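Side-chain contacts in ferric uptake regulation protein (Vibrio cholerae, PDB 2W57), which appears to act as an iron-responsive transcriptional repressor that binds DNA and controls iron-uptake genes: residues Lys112-Ala115 and Ala116-Val120; Lys14-Leu17 and Pro18-Lys21; Leu23-Leu26 and Gln27-Glu30. One frame throughout, in Å; residues are numbered along the deposited sequence.

Interaction 1 of 3, residues Lys112-Ala115 and Ala116-Val120; sequences KEIA and AKYNV
K117 N donates to E113 O at 2.7 Å, and one residue earlier A116 N donates to K112 O at 3.1 Å; these i to i+4 bonds carry helix 105-117 to its last turn. Two further bonds trace how a helix unwinds. Y118 is the first residue to leave helical angles, yet its N still reaches I114 O (3.3 Å) almost in line with the N-H, at 170°. V120 N then reaches back five residues to A115 O at 3.1 Å. Between them N119 centres an inverse gamma turn, where the chain changes direction; the bond from V120 N to Y118 O that would close this turn is weak and doubtful.

The Y118 ring lies alongside I114, both side chains pointing the same way. CG of the tyrosine stands opposite its own carbonyl carbon (chi1 -50°), which brings the CD2-CE2 edge beside the previous turn. I114 CG2 meets that edge in the plane of the ring, 4.0 Å from Y118 CE2, and I114 O also lies at this edge. K117 CG sits over one face, displaced toward the rim. E113, exposed to solvent, forms a salt bridge through OE1 with R110, about one turn earlier.

L91 of the second subunit packs on Y118 and V120, and D104 of the same subunit on I114, so this helix end belongs to the dimer interface. The turn passes the chain from helix 105-117 into strand 121-132, and these two elements supply E108 and H125, respectively, to one zinc site.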
ATOM      1  N   LYS A 112       8.402  -2.902 -18.426  1.00 37.77           N
ATOM      2  CA  LYS A 112       9.747  -3.395 -18.778  1.00 38.18           C
ATOM      3  C   LYS A 112      10.558  -2.340 -19.524  1.00 38.45           C
ATOM      4  O   LYS A 112      11.762  -2.198 -19.309  1.00 38.39           O
ATOM      5  CB  LYS A 112       9.647  -4.646 -19.660  1.00 38.03           C
ATOM      6  CG  LYS A 112       8.739  -5.750 -19.141  1.00 38.42           C
ATOM      7  CD  LYS A 112       9.509  -6.999 -18.740  1.00 39.02           C
ATOM      8  CE  LYS A 112       8.559  -8.192 -18.649  1.00 39.78           C
ATOM      9  NZ  LYS A 112       9.229  -9.517 -18.833  1.00 40.07           N
ATOM     10  N   GLU A 113       9.885  -1.609 -20.407  1.00 38.94           N
ATOM     11  CA  GLU A 113      10.544  -0.637 -21.260  1.00 39.59           C
ATOM     12  C   GLU A 113      10.842   0.667 -20.539  1.00 39.60           C
ATOM     13  O   GLU A 113      11.878   1.284 -20.794  1.00 39.63           O
ATOM     14  CB  GLU A 113       9.733  -0.400 -22.531  1.00 39.91           C
ATOM     15  CG  GLU A 113       9.842  -1.570 -23.498  1.00 42.23           C
ATOM     16  CD  GLU A 113       8.911  -1.450 -24.679  1.00 45.38           C
ATOM     17  OE1 GLU A 113       7.683  -1.291 -24.470  1.00 46.43           O
ATOM     18  OE2 GLU A 113       9.416  -1.525 -25.823  1.00 47.00           O
ATOM     19  N   ILE A 114       9.934   1.086 -19.652  1.00 39.47           N
ATOM     20  CA  ILE A 114      10.178   2.230 -18.779  1.00 39.14           C
ATOM     21  C   ILE A 114      11.282   1.870 -17.784  1.00 39.40           C
ATOM     22  O   ILE A 114      12.204   2.662 -17.565  1.00 39.37           O
ATOM     23  CB  ILE A 114       8.891   2.690 -18.052  1.00 39.17           C
ATOM     24  CG1 ILE A 114       7.969   3.414 -19.030  1.00 38.85           C
ATOM     25  CG2 ILE A 114       9.212   3.614 -16.859  1.00 38.45           C
ATOM     26  CD1 ILE A 114       6.528   3.062 -18.841  1.00 37.80           C
ATOM     27  N   ALA A 115      11.206   0.672 -17.203  1.00 39.42           N
ATOM     28  CA  ALA A 115      12.276   0.198 -16.330  1.00 39.63           C
ATOM     29  C   ALA A 115      13.624   0.333 -17.028  1.00 39.86           C
ATOM     30  O   ALA A 115      14.590   0.774 -16.414  1.00 40.02           O
ATOM     31  CB  ALA A 115      12.041  -1.231 -15.891  1.00 39.59           C
ATOM     32  N   ALA A 116      13.670  -0.010 -18.315  1.00 39.95           N
ATOM     33  CA  ALA A 116      14.913   0.025 -19.085  1.00 40.16           C
ATOM     34  C   ALA A 116      15.256   1.404 -19.692  1.00 40.42           C
ATOM     35  O   ALA A 116      16.411   1.677 -20.009  1.00 40.62           O
ATOM     36  CB  ALA A 116      14.901  -1.060 -20.153  1.00 40.18           C
ATOM     37  N   LYS A 117      14.254   2.264 -19.849  1.00 40.82           N
ATOM     38  CA  LYS A 117      14.447   3.668 -20.250  1.00 41.08           C
ATOM     39  C   LYS A 117      15.338   4.411 -19.232  1.00 41.56           C
ATOM     40  O   LYS A 117      16.202   5.219 -19.600  1.00 41.48           O
ATOM     41  CB  LYS A 117      13.075   4.341 -20.397  1.00 41.02           C
ATOM     42  CG  LYS A 117      13.066   5.824 -20.735  1.00 40.44           C
ATOM     43  CD  LYS A 117      11.660   6.229 -21.141  1.00 39.47           C
ATOM     44  CE  LYS A 117      11.310   7.621 -20.651  1.00 38.93           C
ATOM     45  NZ  LYS A 117      11.966   8.658 -21.471  1.00 38.52           N
ATOM     46  N   TYR A 118      15.093   4.145 -17.953  1.00 41.84           N
ATOM     47  CA  TYR A 118      16.011   4.495 -16.881  1.00 42.11           C
ATOM     48  C   TYR A 118      16.871   3.242 -16.670  1.00 42.86           C
ATOM     49  O   TYR A 118      16.517   2.161 -17.141  1.00 43.11           O
ATOM     50  CB  TYR A 118      15.214   4.925 -15.642  1.00 41.54           C
ATOM     51  CG  TYR A 118      14.157   5.972 -16.004  1.00 40.85           C
ATOM     52  CD1 TYR A 118      14.483   7.329 -16.073  1.00 40.47           C
ATOM     53  CD2 TYR A 118      12.854   5.596 -16.334  1.00 39.27           C
ATOM     54  CE1 TYR A 118      13.527   8.286 -16.429  1.00 40.06           C
ATOM     55  CE2 TYR A 118      11.898   6.537 -16.689  1.00 39.10           C
ATOM     56  CZ  TYR A 118      12.237   7.882 -16.734  1.00 39.79           C
ATOM     57  OH  TYR A 118      11.296   8.821 -17.097  1.00 39.01           O
ATOM     58  N   ASN A 119      18.022   3.363 -16.030  1.00 43.46           N
ATOM     59  CA  ASN A 119      18.869   2.186 -15.923  1.00 43.91           C
ATOM     60  C   ASN A 119      18.469   1.325 -14.743  1.00 44.20           C
ATOM     61  O   ASN A 119      19.249   1.143 -13.804  1.00 44.54           O
ATOM     62  CB  ASN A 119      20.355   2.552 -15.921  1.00 44.20           C
ATOM     63  CG  ASN A 119      20.898   2.754 -17.330  1.00 44.74           C
ATOM     64  OD1 ASN A 119      20.339   3.526 -18.118  1.00 45.19           O
ATOM     65  ND2 ASN A 119      21.977   2.043 -17.661  1.00 44.12           N
ATOM     66  N   VAL A 120      17.241   0.803 -14.821  1.00 44.12           N
ATOM     67  CA  VAL A 120      16.635  -0.006 -13.771  1.00 44.08           C
ATOM     68  C   VAL A 120      16.282  -1.417 -14.247  1.00 44.35           C
ATOM     69  O   VAL A 120      15.565  -1.611 -15.243  1.00 44.45           O
ATOM     70  CB  VAL A 120      15.370   0.667 -13.197  1.00 44.16           C
ATOM     71  CG1 VAL A 120      14.626  -0.274 -12.235  1.00 43.55           C
ATOM     72  CG2 VAL A 120      15.726   1.981 -12.510  1.00 44.02           C
TER

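Interaction 2 of 3, residues Lys14-Leu17 and Pro18-Lys21; sequences KVTL and PRLK
R19 NH1 donates to K14 O at 2.8 Å, with the carbonyl oxygen at the edge of the guanidinium and only 6° out of its plane. The arginine chain runs extended from CG to NE, which carries the charged group away from the helix and back along the preceding loop. Water 1 adds a second link, accepting from both R19 NH1 (3.1 Å) and K14 N (3.3 Å), while R19 NH2 bonds Q61 of helix 52-64. NH1 thus grips the loop and NH2 a neighbouring helix, an arrangement that restrains rotation of the guanidinium.

Backbone bonds start helix 17-26: L20 N to T16 O at 3.1 Å and K21 N to L17 O at 3.0 Å. T16 is the N-cap, and P18, in the first turn, suits a position where no amide hydrogen is required. Helix 17-26 belongs to the N-terminal winged-helix region, of the helix-turn-helix kind, in which helix 52-64 is probably the recognition helix.

The remaining contacts are apolar or involve the aliphatic parts of polar chains. T16 OG1, turned between its backbone N and carbonyl carbon (chi1 71°), sits against the arginine stem, 3.2 Å from R19 CG, the two side chains crossing at a slant. V15 CG1 meets L20 CD2 at 4.0 Å, and L20 also packs on N5 and L8 of helix 4-10. L17 CG lies 3.8 Å from K21 CE, the lysine's aliphatic part passing across the leucine before its NZ forms a salt bridge with E48.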
ATOM      1  N   LYS A  14       2.284 -24.738  13.064  1.00 28.62           N
ATOM      2  CA  LYS A  14       1.533 -25.630  13.955  1.00 28.73           C
ATOM      3  C   LYS A  14       0.018 -25.496  13.745  1.00 27.16           C
ATOM      4  O   LYS A  14      -0.491 -24.390  13.535  1.00 26.83           O
ATOM      5  CB  LYS A  14       1.881 -25.297  15.407  1.00 28.70           C
ATOM      6  CG  LYS A  14       2.167 -26.505  16.302  1.00 30.52           C
ATOM      7  CD  LYS A  14       2.394 -26.040  17.748  1.00 31.60           C
ATOM      8  CE  LYS A  14       1.063 -25.623  18.431  1.00 36.21           C
ATOM      9  NZ  LYS A  14       1.158 -24.251  19.024  1.00 37.28           N
ATOM     10  N   VAL A  15      -0.690 -26.621  13.788  1.00 26.18           N
ATOM     11  CA  VAL A  15      -2.153 -26.627  13.639  1.00 25.12           C
ATOM     12  C   VAL A  15      -2.858 -26.155  14.923  1.00 25.08           C
ATOM     13  O   VAL A  15      -2.604 -26.688  16.008  1.00 24.79           O
ATOM     14  CB  VAL A  15      -2.687 -28.020  13.235  1.00 24.98           C
ATOM     15  CG1 VAL A  15      -4.207 -28.014  13.172  1.00 24.35           C
ATOM     16  CG2 VAL A  15      -2.102 -28.463  11.897  1.00 23.68           C
ATOM     17  N   THR A  16      -3.714 -25.135  14.793  1.00 24.56           N
ATOM     18  CA  THR A  16      -4.519 -24.609  15.907  1.00 23.87           C
ATOM     19  C   THR A  16      -5.870 -24.214  15.332  1.00 23.24           C
ATOM     20  O   THR A  16      -5.998 -24.044  14.123  1.00 23.65           O
ATOM     21  CB  THR A  16      -3.899 -23.357  16.583  1.00 24.10           C
ATOM     22  OG1 THR A  16      -4.014 -22.241  15.696  1.00 24.85           O
ATOM     23  CG2 THR A  16      -2.431 -23.562  16.973  1.00 22.97           C
ATOM     24  N   LEU A  17      -6.875 -24.043  16.186  1.00 22.46           N
ATOM     25  CA  LEU A  17      -8.258 -23.910  15.707  1.00 21.04           C
ATOM     26  C   LEU A  17      -8.553 -22.565  15.072  1.00 20.30           C
ATOM     27  O   LEU A  17      -9.224 -22.532  14.031  1.00 20.35           O
ATOM     28  CB  LEU A  17      -9.259 -24.220  16.818  1.00 21.22           C
ATOM     29  CG  LEU A  17     -10.702 -24.595  16.463  1.00 21.60           C
ATOM     30  CD1 LEU A  17     -10.798 -25.775  15.462  1.00 21.58           C
ATOM     31  CD2 LEU A  17     -11.453 -24.907  17.748  1.00 20.48           C
ATOM     32  N   PRO A  18      -8.107 -21.449  15.704  1.00 19.13           N
ATOM     33  CA  PRO A  18      -8.185 -20.155  15.018  1.00 18.73           C
ATOM     34  C   PRO A  18      -7.540 -20.182  13.635  1.00 18.86           C
ATOM     35  O   PRO A  18      -8.112 -19.657  12.673  1.00 19.05           O
ATOM     36  CB  PRO A  18      -7.423 -19.223  15.959  1.00 18.27           C
ATOM     37  CG  PRO A  18      -7.694 -19.814  17.306  1.00 17.92           C
ATOM     38  CD  PRO A  18      -7.581 -21.289  17.072  1.00 18.69           C
ATOM     39  N   ARG A  19      -6.374 -20.812  13.525  1.00 18.85           N
ATOM     40  CA  ARG A  19      -5.701 -20.920  12.242  1.00 18.78           C
ATOM     41  C   ARG A  19      -6.561 -21.629  11.198  1.00 18.90           C
ATOM     42  O   ARG A  19      -6.697 -21.138  10.082  1.00 19.15           O
ATOM     43  CB  ARG A  19      -4.363 -21.612  12.410  1.00 18.92           C
ATOM     44  CG  ARG A  19      -3.312 -20.715  13.025  1.00 19.24           C
ATOM     45  CD  ARG A  19      -1.970 -21.404  13.164  1.00 18.44           C
ATOM     46  NE  ARG A  19      -1.011 -20.412  13.624  1.00 21.90           N
ATOM     47  CZ  ARG A  19       0.168 -20.664  14.192  1.00 21.51           C
ATOM     48  NH1 ARG A  19       0.572 -21.919  14.389  1.00 21.36           N
ATOM     49  NH2 ARG A  19       0.931 -19.643  14.578  1.00 17.96           N
ATOM     50  N   LEU A  20      -7.154 -22.765  11.568  1.00 18.90           N
ATOM     51  CA  LEU A  20      -8.028 -23.537  10.661  1.00 19.13           C
ATOM     52  C   LEU A  20      -9.257 -22.757  10.197  1.00 19.61           C
ATOM     53  O   LEU A  20      -9.607 -22.772   9.014  1.00 19.58           O
ATOM     54  CB  LEU A  20      -8.495 -24.845  11.321  1.00 18.70           C
ATOM     55  CG  LEU A  20      -7.483 -25.947  11.657  1.00 18.01           C
ATOM     56  CD1 LEU A  20      -8.177 -27.081  12.375  1.00 16.20           C
ATOM     57  CD2 LEU A  20      -6.739 -26.466  10.423  1.00 17.17           C
ATOM     58  N   LYS A  21      -9.893 -22.083  11.150  1.00 20.32           N
ATOM     59  CA  LYS A  21     -11.137 -21.364  10.947  1.00 21.09           C
ATOM     60  C   LYS A  21     -10.951 -20.117  10.117  1.00 21.22           C
ATOM     61  O   LYS A  21     -11.856 -19.712   9.386  1.00 21.71           O
ATOM     62  CB  LYS A  21     -11.738 -20.981  12.301  1.00 21.33           C
ATOM     63  CG  LYS A  21     -12.398 -22.147  13.011  1.00 23.89           C
ATOM     64  CD  LYS A  21     -13.061 -21.687  14.293  1.00 27.40           C
ATOM     65  CE  LYS A  21     -13.713 -22.853  15.018  1.00 27.75           C
ATOM     66  NZ  LYS A  21     -15.010 -23.200  14.417  1.00 29.04           N
TER
HETATM   67  O   HOH W   1       3.677 -22.068  14.360  1.00 40.22           O

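Interaction 3 of 3, residues Leu23-Leu26 and Gln27-Glu30; sequences LEVL and QQPE
Q27 N is shared between two carbonyls of the preceding turn. Q27 N donates to E24 O at 3.1 Å, approaching from well above the carbonyl plane. A weak bond runs from Q27 N to L23 O, also at 3.1 Å. The next amide has one partner in this turn: Q28 N donates to V25 O at 3.0 Å, with an N-H...O angle of 161°. Together they illustrate how the backbone pairing shifts from four residues to three as the chain leaves helix 17-26.

L26 O is met by water 2, which donates to it at 2.7 Å and to Q28 O at 3.2 Å. The water thus links L26 and Q28 across the turn by which the chain leaves the helix. More acceptors surround this water than it has protons, so these two bonds probably alternate with others.

The side chain of Q27 is polar but well provided for. With CG opposite the carbonyl carbon (chi1 -78°) and the rest of the chain extended, the amide runs back along the helix and passes across L23, NE2 lying 4.1 Å from L23 CG. NE2 donates to N4 of helix 4-10, and OE1 too has a hydrogen bond elsewhere in the structure. Q28 folds its stem against the carbonyl it already uses, CB being 3.4 Å from V25 O.

The leucines and valine of this turn face the core of the N-terminal region. V25 packs on L39 and L43 of helix 36-45, L26 on L39 and on L59 and F62 of helix 52-64, and L23 on F62 and on L82 of strand 78-82. Beyond E30 the loop leads through the zinc ligand H33 to strand 34-35.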
ATOM      1  N   LEU A  23      -8.374 -19.879   7.948  1.00 22.22           N
ATOM      2  CA  LEU A  23      -7.991 -20.383   6.631  1.00 23.20           C
ATOM      3  C   LEU A  23      -9.227 -20.833   5.840  1.00 23.50           C
ATOM      4  O   LEU A  23      -9.396 -20.463   4.679  1.00 23.57           O
ATOM      5  CB  LEU A  23      -6.963 -21.514   6.753  1.00 23.37           C
ATOM      6  CG  LEU A  23      -6.408 -22.188   5.492  1.00 23.90           C
ATOM      7  CD1 LEU A  23      -5.731 -21.184   4.563  1.00 23.64           C
ATOM      8  CD2 LEU A  23      -5.432 -23.291   5.891  1.00 23.47           C
ATOM      9  N   GLU A  24     -10.079 -21.629   6.480  1.00 24.03           N
ATOM     10  CA  GLU A  24     -11.401 -21.956   5.965  1.00 25.03           C
ATOM     11  C   GLU A  24     -12.051 -20.726   5.311  1.00 24.86           C
ATOM     12  O   GLU A  24     -12.457 -20.772   4.151  1.00 24.92           O
ATOM     13  CB  GLU A  24     -12.260 -22.434   7.126  1.00 25.67           C
ATOM     14  CG  GLU A  24     -13.462 -23.283   6.785  1.00 29.60           C
ATOM     15  CD  GLU A  24     -13.824 -24.224   7.948  1.00 35.81           C
ATOM     16  OE1 GLU A  24     -14.936 -24.828   7.941  1.00 38.49           O
ATOM     17  OE2 GLU A  24     -12.981 -24.364   8.876  1.00 37.01           O
ATOM     18  N   VAL A  25     -12.130 -19.618   6.045  1.00 24.47           N
ATOM     19  CA  VAL A  25     -12.762 -18.427   5.500  1.00 24.40           C
ATOM     20  C   VAL A  25     -12.040 -17.937   4.267  1.00 24.61           C
ATOM     21  O   VAL A  25     -12.683 -17.617   3.262  1.00 25.25           O
ATOM     22  CB  VAL A  25     -12.900 -17.282   6.532  1.00 24.33           C
ATOM     23  CG1 VAL A  25     -13.258 -15.972   5.830  1.00 23.61           C
ATOM     24  CG2 VAL A  25     -13.964 -17.630   7.585  1.00 23.91           C
ATOM     25  N   LEU A  26     -10.710 -17.904   4.333  1.00 24.59           N
ATOM     26  CA  LEU A  26      -9.893 -17.401   3.229  1.00 24.69           C
ATOM     27  C   LEU A  26     -10.119 -18.155   1.922  1.00 25.55           C
ATOM     28  O   LEU A  26      -9.925 -17.599   0.839  1.00 25.42           O
ATOM     29  CB  LEU A  26      -8.413 -17.396   3.613  1.00 24.22           C
ATOM     30  CG  LEU A  26      -8.013 -16.218   4.510  1.00 23.03           C
ATOM     31  CD1 LEU A  26      -6.654 -16.426   5.137  1.00 21.40           C
ATOM     32  CD2 LEU A  26      -8.071 -14.923   3.727  1.00 21.19           C
ATOM     33  N   GLN A  27     -10.568 -19.404   2.042  1.00 26.62           N
ATOM     34  CA  GLN A  27     -10.823 -20.275   0.893  1.00 27.97           C
ATOM     35  C   GLN A  27     -12.192 -20.116   0.234  1.00 28.87           C
ATOM     36  O   GLN A  27     -12.404 -20.650  -0.846  1.00 28.88           O
ATOM     37  CB  GLN A  27     -10.629 -21.733   1.293  1.00 27.53           C
ATOM     38  CG  GLN A  27      -9.187 -22.141   1.370  1.00 27.16           C
ATOM     39  CD  GLN A  27      -8.984 -23.281   2.327  1.00 26.87           C
ATOM     40  OE1 GLN A  27      -9.768 -23.478   3.248  1.00 26.64           O
ATOM     41  NE2 GLN A  27      -7.924 -24.035   2.126  1.00 28.17           N
ATOM     42  N   GLN A  28     -13.109 -19.399   0.881  1.00 30.39           N
ATOM     43  CA  GLN A  28     -14.458 -19.205   0.346  1.00 32.03           C
ATOM     44  C   GLN A  28     -14.397 -18.317  -0.905  1.00 32.71           C
ATOM     45  O   GLN A  28     -13.745 -17.277  -0.893  1.00 32.66           O
ATOM     46  CB  GLN A  28     -15.399 -18.619   1.405  1.00 31.76           C
ATOM     47  CG  GLN A  28     -15.821 -19.598   2.539  1.00 32.98           C
ATOM     48  CD  GLN A  28     -16.477 -18.879   3.742  1.00 33.91           C
ATOM     49  OE1 GLN A  28     -16.683 -17.655   3.718  1.00 36.89           O
ATOM     50  NE2 GLN A  28     -16.804 -19.642   4.799  1.00 35.63           N
ATOM     51  N   PRO A  29     -15.055 -18.748  -2.002  1.00 33.64           N
ATOM     52  CA  PRO A  29     -14.989 -18.067  -3.303  1.00 34.33           C
ATOM     53  C   PRO A  29     -15.095 -16.540  -3.219  1.00 35.22           C
ATOM     54  O   PRO A  29     -14.385 -15.825  -3.934  1.00 35.41           O
ATOM     55  CB  PRO A  29     -16.203 -18.631  -4.040  1.00 34.37           C
ATOM     56  CG  PRO A  29     -16.377 -19.992  -3.466  1.00 33.78           C
ATOM     57  CD  PRO A  29     -15.918 -19.945  -2.049  1.00 33.13           C
ATOM     58  N   GLU A  30     -15.968 -16.057  -2.336  1.00 36.11           N
ATOM     59  CA  GLU A  30     -16.283 -14.625  -2.212  1.00 36.86           C
ATOM     60  C   GLU A  30     -15.385 -13.875  -1.233  1.00 36.87           C
ATOM     61  O   GLU A  30     -15.578 -12.676  -1.014  1.00 37.47           O
ATOM     62  CB  GLU A  30     -17.752 -14.436  -1.794  1.00 36.99           C
ATOM     63  CG  GLU A  30     -18.069 -14.862  -0.350  1.00 38.53           C
ATOM     64  CD  GLU A  30     -18.286 -16.383  -0.169  1.00 40.56           C
ATOM     65  OE1 GLU A  30     -18.251 -17.142  -1.166  1.00 40.96           O
ATOM     66  OE2 GLU A  30     -18.497 -16.820   0.987  1.00 40.93           O
TER
HETATM   67  O   HOH W   2     -10.723 -17.533  -1.752  1.00 28.86           O

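Overall arrangement
From the N terminus the three contacts follow in series, none nesting in or crossing another, and each is local to a helix end. Interaction 2 turns the loop after helix 4-10 into helix 17-26; interaction 3, adjoining it in sequence with centres 14 Å apart, takes the same helix out toward strand 34-35. One helix of the winged-helix region is therefore described at both ends. Interaction 1 lies on the opposite side of the chain's centre, about 28 Å from interaction 3 between nearest atoms, and joins helix 105-117 to strand 121-132 in the dimer-forming part. No direct touch links it to the other two.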